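GDSL-like protein (Roseburia intestinalis L1-82, PDB 6HFZ) is a two-domain esterase from a gut bacterium that removes acetyl groups from acetylated mannans. Local coordinates at residues 126-130 and 223-229; 267-273 and 360-364; 32-38 and 71-77. One frame throughout, in Å; residues are numbered along the deposited sequence.

How the contacts relate
Contacts 3 and 1 belong to the GDSL/SGNH-hydrolase domain, whereas contact 2 lies in the all-beta domain that follows it. Contact 3 joins strands 32-38 and 71-77 at one margin of the central sheet; strand 32-39 leads to Ser41, probably the nucleophile of a Ser41-His193-Asp190 triad. Contact 1, about 22 Å away between centres, holds the connection 223-229 against the end of helix 115-129, before the chain enters the second domain. Contact 2 is remote, its centre about 36 Å from that of contact 1 and 30 Å from that of contact 3. A bound buffer molecule, probably from the crystallisation liquor, comes within about 3 Å (nearest atoms) of the Pro360 side chain in contact 2.

Contact 1: 126-130 and 223-229; sequences RKVYT and EPDYPAP
The end of helix 115-129 in the SGNH-hydrolase domain and the residue after it present Arg126, Tyr129 and Thr130 to segment 223-229, which leads from helix 196-215 toward the beta domain. Tyr226 reaches in from the segment and meets all three. Its OH stands over the centre of the Arg126 guanidinium, 3.1 Å above the plane, and Pro229 covers the opposite face, so the flat group is sandwiched. The edge is used as well: Arg126 NH1 donates to Pro227 O at 3.0 Å, within the carbonyl plane and close to that of the guanidinium. Tyr162 OH takes a second bond from NH1, and Glu236 forms a salt bridge with NE; together these partners fix the group's rotation. Over one face of the Tyr226 ring lies a methyl, Thr130 CG2, tightly packed at 3.2 Å from Tyr226 CZ. With OG1 between the backbone N and the carbonyl carbon (chi1 67°), Thr130 bonds Arg126 O at 2.8 Å and sends CG2 to the ring. Thr130 N reaches the same oxygen from the other face of its plane, closing the helical turn with two donors. The Tyr129 and Tyr226 rings run nearly parallel, planes 26° apart, but are slid so far that they barely overlap; Tyr129 CD2 lies 3.8 Å from Tyr226 CE1. A water in the plane of the Tyr129 ring lies 2.7 Å from Tyr129 OH and donates to Pro224 O at 2.8 Å. The nearby Glu223 carboxylate is engaged by Arg19 in a salt bridge, and Arg19 also makes a cation-pi contact with Tyr129. With Pro224, Pro227 and Pro229 and backbone angles largely of the polyproline II region, the arrangement is that of an extended, probably stiff interdomain connection anchored on a helix end.

Contact 2: 267-273 and 360-364; sequences FKHGWTA and PFYLV
Phe267 and Trp271 enclose the ring of Tyr362 from its two faces. Phe267 CB stands 3.9 Å from the ring centroid, only 4° off the normal, a CH-pi contact; the carbonyl oxygen Trp271 O lies over the opposite face, displaced toward the rim. With CG anti to the backbone N (chi1 -159°), the ring reaches toward the 267-270 turn, and Gly270 N donates to Tyr362 OH at 3.2 Å. Asp256 OD2 is a second partner, so the hydroxyl of this buried tyrosine has two polar partners. Thr272 CG2 approaches the ring obliquely, 3.4 Å from Tyr362 CD2. A leucine in place of Tyr362 would probably leave the Gly270 amide and Asp256 without the hydroxyl they share, and Phe267 CB without the aromatic face it packs on. The backbone sets this register: Trp271 pairs with Leu363 through two bonds, Trp271 N to Leu363 O and Leu363 N to Trp271 O, each 2.9 Å. Ala273 and Phe361 form the next hydrogen-bonded antiparallel pair, with Thr272 and Tyr362 as the non-hydrogen-bonded pair between them. Leu363 O also lies at the edge of the indole, 3.5 Å from Trp271 CE3. Farther along, Phe267 CD1 touches Val364 CG2 at 3.6 Å, while Arg294 makes a cation-pi contact with the Phe267 ring. Strand 361-370 continues the sheet by pairing with strand 288-295, as strand 271-273 does with 254-255. Thr272 and Tyr362 lie on one face of the sheet; Trp271, Ala273, Phe361 and Leu363 lie on the other, packing on strands 279-286 and 342-352 of the second sheet of a beta sandwich.

Contact 3: 32-38 and 71-77; sequences ALNIAFL and DFTYINA
Leu33 N donates to Asp71 O at 2.8 Å, the first of six backbone bonds that join strands 32-38 and 71-77 in parallel, their directions 24° apart. The exchange runs on through Thr73, Ile35, Ile75 and Phe37 to Ala77 N, which meets Phe37 O at 2.8 Å. The pair forms a beta-alpha-beta crossover in a helix-covered sheet: helix 55-66 covers Ile35, Phe37 and Tyr74, helix 84-96 covers Ala36 and Leu38, and strand 102-106 pairs beyond strand 32-39. On one face the Phe72 ring meets two neighbours obliquely: CD1 is 3.6 Å from Ile35 CG1, and CE1 is 3.7 Å from Leu33 CD1. Farther along, Phe37 and Tyr74 meet obliquely, planes 59° apart, with Phe37 CE1 3.8 Å from Tyr74 CE1. Tyr74, its CG anti to the backbone N (chi1 177°), carries its OH to Asn76 ND2, which donates a nearly straight bond of 3.0 Å in the plane of the amide. The other face is aliphatic at Ile75, whose CB lies 3.8 Å from Ala36 CB and whose CD1 touches Asn34 CB; Asn34 ND2 turns to Glu99 O. Backbone bonds and apolar packing thus fix the strand pair, while the Asn76 amide, its nitrogen also donating to Thr43 O and its oxygen accepting from Gly78 N, has its flip settled and ties the strand end to the region of the probable nucleophile Ser41.

Contact 1: 126-130 and 223-229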
# COMPACT_ATOMS: atom_id res chain seq x y z
N ARG A 126 -3.24 8.62 9.40
CA ARG A 126 -3.03 8.99 10.83
C ARG A 126 -1.68 8.47 11.33
O ARG A 126 -0.92 9.21 11.97
CB ARG A 126 -4.19 8.51 11.70
CG ARG A 126 -5.48 9.26 11.44
CD ARG A 126 -6.61 8.74 12.27
NE ARG A 126 -6.37 9.03 13.68
CZ ARG A 126 -6.81 10.11 14.31
NH1 ARG A 126 -7.42 11.08 13.65
NH2 ARG A 126 -6.67 10.19 15.64
N LYS A 127 -1.36 7.19 11.07
CA LYS A 127 -0.13 6.60 11.60
C LYS A 127 1.09 7.34 11.05
O LYS A 127 2.07 7.56 11.73
CB LYS A 127 -0.09 5.11 11.29
CG LYS A 127 1.24 4.38 11.58
CD LYS A 127 1.18 2.89 11.48
CE LYS A 127 0.42 2.25 12.61
NZ LYS A 127 -0.03 0.87 12.30
N VAL A 128 1.10 7.58 9.73
CA VAL A 128 2.28 8.23 9.13
C VAL A 128 2.39 9.68 9.60
O VAL A 128 3.49 10.16 9.95
CB VAL A 128 2.26 8.09 7.60
CG1 VAL A 128 3.35 8.92 6.95
CG2 VAL A 128 2.34 6.64 7.15
N TYR A 129 1.28 10.40 9.62
CA TYR A 129 1.25 11.84 9.86
C TYR A 129 1.68 12.12 11.31
O TYR A 129 2.38 13.09 11.56
CB TYR A 129 -0.13 12.39 9.57
CG TYR A 129 -0.31 13.89 9.69
CD1 TYR A 129 0.25 14.77 8.77
CD2 TYR A 129 -0.99 14.44 10.76
CE1 TYR A 129 0.04 16.14 8.87
CE2 TYR A 129 -1.21 15.81 10.87
CZ TYR A 129 -0.69 16.66 9.92
OH TYR A 129 -0.94 18.01 9.98
N THR A 130 1.29 11.24 12.24
CA THR A 130 1.64 11.44 13.67
C THR A 130 2.92 10.70 14.09
O THR A 130 3.32 10.74 15.31
CB THR A 130 0.47 11.08 14.58
OG1 THR A 130 0.28 9.68 14.46
CG2 THR A 130 -0.78 11.85 14.22
N GLU A 223 0.34 24.62 11.58
CA GLU A 223 -0.33 23.42 11.12
C GLU A 223 -1.73 23.38 11.73
O GLU A 223 -1.93 23.84 12.85
CB GLU A 223 0.58 22.27 11.56
CG GLU A 223 0.02 20.90 11.34
CD GLU A 223 1.14 19.89 11.21
OE1 GLU A 223 1.39 19.15 12.20
OE2 GLU A 223 1.78 19.87 10.12
N PRO A 224 -2.76 22.83 11.06
CA PRO A 224 -4.07 22.74 11.68
C PRO A 224 -4.05 21.84 12.93
O PRO A 224 -3.17 20.94 13.09
CB PRO A 224 -5.00 22.18 10.60
CG PRO A 224 -4.23 22.34 9.31
CD PRO A 224 -2.77 22.26 9.69
N ASP A 225 -5.03 22.05 13.80
CA ASP A 225 -5.25 21.14 14.90
C ASP A 225 -5.54 19.75 14.33
O ASP A 225 -6.27 19.57 13.33
CB ASP A 225 -6.41 21.58 15.78
CG ASP A 225 -6.14 22.88 16.52
OD1 ASP A 225 -4.96 23.18 16.81
OD2 ASP A 225 -7.11 23.59 16.79
N TYR A 226 -4.95 18.75 15.00
CA TYR A 226 -5.09 17.36 14.55
C TYR A 226 -6.48 16.88 14.91
O TYR A 226 -6.81 16.79 16.10
CB TYR A 226 -4.03 16.49 15.19
CG TYR A 226 -4.05 15.05 14.75
CD1 TYR A 226 -3.87 14.72 13.41
CD2 TYR A 226 -4.13 14.02 15.66
CE1 TYR A 226 -3.83 13.40 12.99
CE2 TYR A 226 -4.10 12.69 15.26
CZ TYR A 226 -3.97 12.38 13.91
OH TYR A 226 -3.89 11.08 13.51
N PRO A 227 -7.33 16.55 13.92
CA PRO A 227 -8.72 16.27 14.22
C PRO A 227 -9.00 14.82 14.65
O PRO A 227 -8.18 13.91 14.35
CB PRO A 227 -9.39 16.59 12.88
CG PRO A 227 -8.38 16.14 11.85
CD PRO A 227 -7.05 16.56 12.46
N ALA A 228 -10.17 14.62 15.29
CA ALA A 228 -10.76 13.32 15.54
C ALA A 228 -10.97 12.61 14.20
O ALA A 228 -11.23 13.28 13.20
CB ALA A 228 -12.08 13.47 16.26
N PRO A 229 -10.88 11.26 14.13
CA PRO A 229 -11.06 10.57 12.85
C PRO A 229 -12.44 10.74 12.23
O PRO A 229 -13.42 10.99 12.91
CB PRO A 229 -10.78 9.09 13.14
CG PRO A 229 -10.77 8.97 14.67
CD PRO A 229 -10.57 10.35 15.24
O HOH W 1 -2.74 18.47 11.94

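Contact 2: 267-273 and 360-364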
# COMPACT_ATOMS: atom_id res chain seq x y z
N PHE A 267 6.65 -13.30 -0.11
CA PHE A 267 6.31 -14.60 0.54
C PHE A 267 7.49 -15.03 1.42
O PHE A 267 8.26 -15.92 1.06
CB PHE A 267 5.83 -15.60 -0.51
CG PHE A 267 4.74 -15.06 -1.40
CD1 PHE A 267 3.49 -14.79 -0.87
CD2 PHE A 267 4.98 -14.72 -2.73
CE1 PHE A 267 2.49 -14.26 -1.64
CE2 PHE A 267 3.95 -14.20 -3.52
CZ PHE A 267 2.72 -13.97 -2.97
N LYS A 268 7.63 -14.30 2.53
CA LYS A 268 8.62 -14.52 3.55
C LYS A 268 7.98 -14.30 4.91
O LYS A 268 6.97 -13.60 5.01
CB LYS A 268 9.82 -13.56 3.40
CG LYS A 268 10.69 -13.79 2.18
CD LYS A 268 11.50 -15.06 2.23
CE LYS A 268 12.17 -15.42 0.92
NZ LYS A 268 11.19 -15.81 -0.10
N HIS A 269 8.62 -14.85 5.96
CA HIS A 269 8.31 -14.69 7.39
C HIS A 269 7.02 -15.42 7.81
O HIS A 269 6.53 -15.22 8.92
CB HIS A 269 8.21 -13.21 7.80
CG HIS A 269 9.49 -12.47 7.58
ND1 HIS A 269 10.70 -13.14 7.46
CD2 HIS A 269 9.78 -11.14 7.49
CE1 HIS A 269 11.68 -12.23 7.29
NE2 HIS A 269 11.16 -11.03 7.31
N GLY A 270 6.49 -16.23 6.90
CA GLY A 270 5.28 -16.94 7.19
C GLY A 270 5.51 -18.43 7.32
O GLY A 270 6.50 -18.88 7.88
N TRP A 271 4.54 -19.21 6.84
CA TRP A 271 4.52 -20.62 7.07
C TRP A 271 4.02 -21.30 5.80
O TRP A 271 3.18 -20.75 5.07
CB TRP A 271 3.59 -21.01 8.23
CG TRP A 271 3.76 -20.36 9.55
CD1 TRP A 271 4.48 -20.83 10.62
CD2 TRP A 271 3.18 -19.12 9.97
NE1 TRP A 271 4.34 -20.00 11.68
CE2 TRP A 271 3.57 -18.92 11.31
CE3 TRP A 271 2.36 -18.16 9.34
CZ2 TRP A 271 3.17 -17.81 12.04
CZ3 TRP A 271 1.97 -17.07 10.07
CH2 TRP A 271 2.35 -16.90 11.40
N THR A 272 4.47 -22.54 5.55
CA THR A 272 4.04 -23.28 4.38
C THR A 272 3.41 -24.61 4.80
O THR A 272 3.72 -25.07 5.87
CB THR A 272 5.17 -23.57 3.40
OG1 THR A 272 6.19 -24.29 4.10
CG2 THR A 272 5.73 -22.29 2.82
N ALA A 273 2.58 -25.17 3.91
CA ALA A 273 1.94 -26.51 4.10
C ALA A 273 1.64 -27.17 2.74
O ALA A 273 1.18 -26.51 1.82
CB ALA A 273 0.68 -26.34 4.92
N PRO A 360 3.38 -25.29 -2.48
CA PRO A 360 2.65 -25.42 -1.23
C PRO A 360 1.79 -24.17 -1.01
O PRO A 360 1.95 -23.17 -1.71
CB PRO A 360 3.74 -25.47 -0.16
CG PRO A 360 4.87 -24.68 -0.78
CD PRO A 360 4.79 -24.94 -2.27
N PHE A 361 0.86 -24.26 -0.05
CA PHE A 361 0.13 -23.09 0.40
C PHE A 361 1.12 -22.20 1.19
O PHE A 361 1.88 -22.72 1.98
CB PHE A 361 -1.06 -23.54 1.24
CG PHE A 361 -2.02 -22.43 1.57
CD1 PHE A 361 -1.78 -21.56 2.62
CD2 PHE A 361 -3.16 -22.23 0.78
CE1 PHE A 361 -2.67 -20.52 2.89
CE2 PHE A 361 -3.99 -21.14 1.00
CZ PHE A 361 -3.76 -20.31 2.08
N TYR A 362 1.11 -20.88 0.97
CA TYR A 362 1.96 -19.94 1.76
C TYR A 362 1.04 -19.01 2.57
O TYR A 362 0.39 -18.13 2.00
CB TYR A 362 2.92 -19.14 0.86
CG TYR A 362 4.09 -18.58 1.66
CD1 TYR A 362 3.91 -17.56 2.57
CD2 TYR A 362 5.37 -19.13 1.54
CE1 TYR A 362 4.96 -17.11 3.36
CE2 TYR A 362 6.45 -18.64 2.27
CZ TYR A 362 6.23 -17.65 3.20
OH TYR A 362 7.28 -17.22 3.98
N LEU A 363 1.05 -19.17 3.88
CA LEU A 363 0.37 -18.28 4.83
C LEU A 363 1.37 -17.20 5.26
O LEU A 363 2.36 -17.46 5.93
CB LEU A 363 -0.14 -19.13 6.00
CG LEU A 363 -0.86 -18.36 7.10
CD1 LEU A 363 -2.14 -17.68 6.58
CD2 LEU A 363 -1.21 -19.29 8.26
N VAL A 364 1.13 -15.95 4.81
CA VAL A 364 2.09 -14.89 5.04
C VAL A 364 1.89 -14.29 6.44
O VAL A 364 2.84 -14.08 7.20
CB VAL A 364 2.01 -13.81 3.94
CG1 VAL A 364 2.91 -12.61 4.27
CG2 VAL A 364 2.28 -14.40 2.55

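Contact 3: 32-38 and 71-77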
# COMPACT_ATOMS: atom_id res chain seq x y z
N ALA A 32 20.51 16.66 5.41
CA ALA A 32 20.30 15.31 4.88
C ALA A 32 18.82 14.91 5.08
O ALA A 32 18.30 15.02 6.18
CB ALA A 32 21.24 14.34 5.54
N LEU A 33 18.16 14.46 4.00
CA LEU A 33 16.73 14.25 4.01
C LEU A 33 16.39 12.90 3.37
O LEU A 33 17.04 12.43 2.43
CB LEU A 33 16.05 15.40 3.28
CG LEU A 33 16.18 16.75 3.96
CD1 LEU A 33 15.90 17.88 2.99
CD2 LEU A 33 15.30 16.85 5.20
N ASN A 34 15.34 12.28 3.92
CA ASN A 34 14.87 10.99 3.50
C ASN A 34 13.54 11.16 2.73
O ASN A 34 12.59 11.65 3.28
CB ASN A 34 14.70 10.10 4.73
CG ASN A 34 16.01 9.79 5.42
OD1 ASN A 34 17.04 9.65 4.78
ND2 ASN A 34 15.98 9.62 6.73
N ILE A 35 13.54 10.78 1.46
CA ILE A 35 12.42 10.95 0.55
C ILE A 35 11.79 9.57 0.31
O ILE A 35 12.45 8.73 -0.31
CB ILE A 35 12.95 11.58 -0.75
CG1 ILE A 35 13.75 12.87 -0.52
CG2 ILE A 35 11.82 11.79 -1.76
CD1 ILE A 35 13.00 13.99 0.18
N ALA A 36 10.53 9.36 0.76
CA ALA A 36 9.96 8.05 0.76
C ALA A 36 8.65 8.00 -0.05
O ALA A 36 7.96 8.98 -0.22
CB ALA A 36 9.74 7.59 2.16
N PHE A 37 8.32 6.77 -0.43
CA PHE A 37 7.14 6.46 -1.23
C PHE A 37 6.53 5.15 -0.75
O PHE A 37 7.23 4.17 -0.66
CB PHE A 37 7.52 6.30 -2.70
CG PHE A 37 8.29 7.46 -3.27
CD1 PHE A 37 9.65 7.59 -3.03
CD2 PHE A 37 7.67 8.40 -4.09
CE1 PHE A 37 10.36 8.65 -3.55
CE2 PHE A 37 8.38 9.49 -4.55
CZ PHE A 37 9.72 9.60 -4.30
N LEU A 38 5.22 5.17 -0.43
CA LEU A 38 4.49 4.01 0.03
C LEU A 38 3.28 3.84 -0.90
O LEU A 38 2.47 4.71 -1.06
CB LEU A 38 4.08 4.19 1.49
CG LEU A 38 3.35 3.00 2.14
CD1 LEU A 38 4.33 1.90 2.46
CD2 LEU A 38 2.62 3.44 3.40
N ASP A 71 21.70 16.30 0.96
CA ASP A 71 21.94 14.87 0.75
C ASP A 71 20.62 14.09 0.88
O ASP A 71 20.06 13.99 1.96
CB ASP A 71 22.93 14.32 1.77
CG ASP A 71 24.35 14.73 1.44
OD1 ASP A 71 24.84 14.27 0.39
OD2 ASP A 71 24.92 15.54 2.22
N PHE A 72 20.16 13.52 -0.22
CA PHE A 72 18.87 12.81 -0.18
C PHE A 72 19.07 11.29 -0.24
O PHE A 72 19.94 10.80 -0.99
CB PHE A 72 17.98 13.25 -1.33
CG PHE A 72 17.59 14.70 -1.28
CD1 PHE A 72 16.57 15.11 -0.43
CD2 PHE A 72 18.24 15.66 -2.06
CE1 PHE A 72 16.15 16.43 -0.40
CE2 PHE A 72 17.80 16.97 -2.04
CZ PHE A 72 16.80 17.36 -1.19
N THR A 73 18.18 10.58 0.48
CA THR A 73 18.11 9.14 0.52
C THR A 73 16.75 8.71 -0.05
O THR A 73 15.75 9.28 0.35
CB THR A 73 18.28 8.60 1.94
OG1 THR A 73 19.58 9.02 2.40
CG2 THR A 73 18.22 7.09 2.02
N TYR A 74 16.79 7.74 -0.96
CA TYR A 74 15.62 7.23 -1.72
C TYR A 74 15.06 6.00 -1.01
O TYR A 74 15.79 5.03 -0.83
CB TYR A 74 16.04 6.87 -3.14
CG TYR A 74 14.99 6.25 -4.05
CD1 TYR A 74 13.85 6.95 -4.41
CD2 TYR A 74 15.18 5.01 -4.60
CE1 TYR A 74 12.89 6.39 -5.25
CE2 TYR A 74 14.27 4.47 -5.50
CZ TYR A 74 13.11 5.15 -5.82
OH TYR A 74 12.30 4.52 -6.74
N ILE A 75 13.79 6.08 -0.54
CA ILE A 75 13.11 4.99 0.14
C ILE A 75 11.86 4.59 -0.66
O ILE A 75 10.89 5.32 -0.62
CB ILE A 75 12.75 5.37 1.58
CG1 ILE A 75 13.99 5.77 2.38
CG2 ILE A 75 11.95 4.27 2.29
CD1 ILE A 75 13.64 6.78 3.42
N ASN A 76 11.95 3.48 -1.40
CA ASN A 76 10.84 2.98 -2.20
C ASN A 76 10.23 1.78 -1.49
O ASN A 76 10.79 0.71 -1.57
CB ASN A 76 11.21 2.64 -3.63
CG ASN A 76 9.96 2.40 -4.46
OD1 ASN A 76 9.00 1.80 -3.98
ND2 ASN A 76 9.97 2.91 -5.68
N ALA A 77 9.08 2.02 -0.86
CA ALA A 77 8.35 1.03 -0.07
C ALA A 77 7.10 0.56 -0.81
O ALA A 77 6.10 0.19 -0.20
CB ALA A 77 8.01 1.59 1.27